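Local coordinates for uncharacterized protein (Thermus thermophilus HB8, PDB 6SCE) that probably cleaves DNA as a CRISPR defence nuclease of type III systems, switched on by cyclic oligoadenylate, at residues P160-F164 with P188-W192. Numbering follows the deposited sequence.
Sequences PPGAF and PYWYW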
loop_
_atom_site.group_PDB
_atom_site.type_symbol
_atom_site.label_atom_id
_atom_site.label_comp_id
_atom_site.label_asym_id
_atom_site.label_seq_id
_atom_site.Cartn_x
_atom_site.Cartn_y
_atom_site.Cartn_z
ATOM N N PRO A 160 21.341 -17.813 10.716
ATOM C CA PRO A 160 20.260 -17.474 9.771
ATOM C C PRO A 160 19.707 -18.689 9.026
ATOM O O PRO A 160 20.382 -19.715 8.942
ATOM C CB PRO A 160 20.954 -16.526 8.790
ATOM C CG PRO A 160 22.363 -17.006 8.793
ATOM C CD PRO A 160 22.632 -17.297 10.244
ATOM N N PRO A 161 18.487 -18.573 8.479
ATOM C CA PRO A 161 17.957 -19.705 7.734
ATOM C C PRO A 161 18.848 -20.058 6.557
ATOM O O PRO A 161 19.421 -19.177 5.880
ATOM C CB PRO A 161 16.562 -19.226 7.268
ATOM C CG PRO A 161 16.198 -18.095 8.186
ATOM C CD PRO A 161 17.493 -17.484 8.639
ATOM N N GLY A 162 18.993 -21.362 6.314
ATOM C CA GLY A 162 19.885 -21.818 5.278
ATOM C C GLY A 162 19.452 -21.358 3.909
ATOM O O GLY A 162 20.266 -21.298 3.014
ATOM N N ALA A 163 18.172 -21.008 3.743
ATOM C CA ALA A 163 17.657 -20.580 2.448
ATOM C C ALA A 163 18.213 -19.222 1.938
ATOM O O ALA A 163 18.148 -18.938 0.753
ATOM C CB ALA A 163 16.146 -20.555 2.477
ATOM N N PHE A 164 18.740 -18.404 2.830
ATOM C CA PHE A 164 19.351 -17.128 2.458
ATOM C C PHE A 164 20.751 -17.322 1.873
ATOM O O PHE A 164 21.469 -18.251 2.270
ATOM C CB PHE A 164 19.449 -16.196 3.679
ATOM C CG PHE A 164 18.165 -15.480 4.007
ATOM C CD1 PHE A 164 17.221 -16.070 4.814
ATOM C CD2 PHE A 164 17.885 -14.220 3.478
ATOM C CE1 PHE A 164 16.035 -15.420 5.112
ATOM C CE2 PHE A 164 16.707 -13.576 3.771
ATOM C CZ PHE A 164 15.781 -14.170 4.585
ATOM N N PRO A 188 15.719 -5.865 5.396
ATOM C CA PRO A 188 15.064 -6.687 6.391
ATOM C C PRO A 188 14.072 -7.665 5.791
ATOM O O PRO A 188 13.354 -7.329 4.845
ATOM C CB PRO A 188 14.321 -5.654 7.240
ATOM C CG PRO A 188 13.936 -4.619 6.236
ATOM C CD PRO A 188 14.962 -4.616 5.163
ATOM N N TYR A 189 13.997 -8.827 6.431
ATOM C CA TYR A 189 13.111 -9.930 6.061
ATOM C C TYR A 189 12.553 -10.523 7.345
ATOM O O TYR A 189 13.259 -10.609 8.344
ATOM C CB TYR A 189 13.880 -11.011 5.294
ATOM C CG TYR A 189 14.547 -10.506 4.042
ATOM C CD1 TYR A 189 15.780 -9.870 4.103
ATOM C CD2 TYR A 189 13.948 -10.651 2.806
ATOM C CE1 TYR A 189 16.398 -9.384 2.970
ATOM C CE2 TYR A 189 14.565 -10.184 1.651
ATOM C CZ TYR A 189 15.788 -9.544 1.739
ATOM O OH TYR A 189 16.381 -9.051 0.601
ATOM N N TRP A 190 11.280 -10.889 7.328
ATOM C CA TRP A 190 10.617 -11.547 8.459
ATOM C C TRP A 190 10.272 -12.941 7.900
ATOM O O TRP A 190 9.500 -13.075 6.967
ATOM C CB TRP A 190 9.390 -10.765 8.856
ATOM C CG TRP A 190 8.622 -11.250 10.059
ATOM C CD1 TRP A 190 7.281 -11.464 10.124
ATOM C CD2 TRP A 190 9.139 -11.564 11.356
ATOM N NE1 TRP A 190 6.915 -11.895 11.385
ATOM C CE2 TRP A 190 8.043 -11.971 12.159
ATOM C CE3 TRP A 190 10.415 -11.551 11.913
ATOM C CZ2 TRP A 190 8.187 -12.355 13.490
ATOM C CZ3 TRP A 190 10.568 -11.938 13.250
ATOM C CH2 TRP A 190 9.456 -12.317 14.024
ATOM N N TYR A 191 10.946 -13.939 8.436
ATOM C CA TYR A 191 10.981 -15.276 7.842
ATOM C C TYR A 191 10.271 -16.259 8.765
ATOM O O TYR A 191 10.604 -16.396 9.932
ATOM C CB TYR A 191 12.425 -15.665 7.616
ATOM C CG TYR A 191 12.663 -16.995 6.942
ATOM C CD1 TYR A 191 12.771 -18.167 7.689
ATOM C CD2 TYR A 191 12.832 -17.081 5.578
ATOM C CE1 TYR A 191 13.025 -19.396 7.081
ATOM C CE2 TYR A 191 13.068 -18.313 4.967
ATOM C CZ TYR A 191 13.189 -19.450 5.733
ATOM O OH TYR A 191 13.429 -20.646 5.096
ATOM N N TRP A 192 9.287 -16.942 8.200
ATOM C CA TRP A 192 8.357 -17.820 8.940
ATOM C C TRP A 192 9.085 -19.095 9.335
ATOM O O TRP A 192 9.717 -19.734 8.504
ATOM C CB TRP A 192 7.184 -18.114 8.016
ATOM C CG TRP A 192 6.142 -19.165 8.363
ATOM C CD1 TRP A 192 6.326 -20.513 8.417
ATOM C CD2 TRP A 192 4.740 -18.943 8.585
ATOM N NE1 TRP A 192 5.130 -21.140 8.687
ATOM C CE2 TRP A 192 4.140 -20.201 8.787
ATOM C CE3 TRP A 192 3.934 -17.811 8.617
ATOM C CZ2 TRP A 192 2.756 -20.353 9.035
ATOM C CZ3 TRP A 192 2.579 -17.953 8.867
ATOM C CH2 TRP A 192 2.001 -19.230 9.073
HETATM O O HOH W 1 15.921 -21.997 5.314
#
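One face of the Y191 ring is covered by the P161 ring, and one face of Y189 receives the edge of F164, while F164 also approaches Y191 at a slant, through CE1. This aromatic cluster illustrates how a loop can be packed onto a mixed beta sheet: the type I turn from P161 to F164, between strands 156-158 and 169-172, packs on the side of strand 187-192 from which Y189 and Y191 project, two residues apart, with F164 reaching both. P161 makes a CH-pi contact, its CG 3.8 Å from the centroid of the Y191 ring and 24° off the normal. F164 forms a T-shaped pair with Y189, with planes at 74° and CE2 over the face, while its CZ reaches CB of Y189. Toward Y191 the same ring is turned obliquely, F164 CE1 lying 3.6 Å from Y191 CD2. With CG anti to the backbone N (chi1 -177°), Y191 extends alongside the turn, bringing its OH near A163 CB. A water lies 2.8 Å from Y191 OH and accepts a hydrogen bond from A163 N at 2.9 Å. A leucine replacing Y191 would probably deprive P161 CG of its aromatic face and leave this bridging water without its hydroxyl partner. The hydroxyl of Y189 is held elsewhere, by the backbone N of L116. Beyond the cluster, V182 on the neighbouring strand touches both P161 and F164. F164 N closes the turn with a hydrogen bond of 3.2 Å to P161 O.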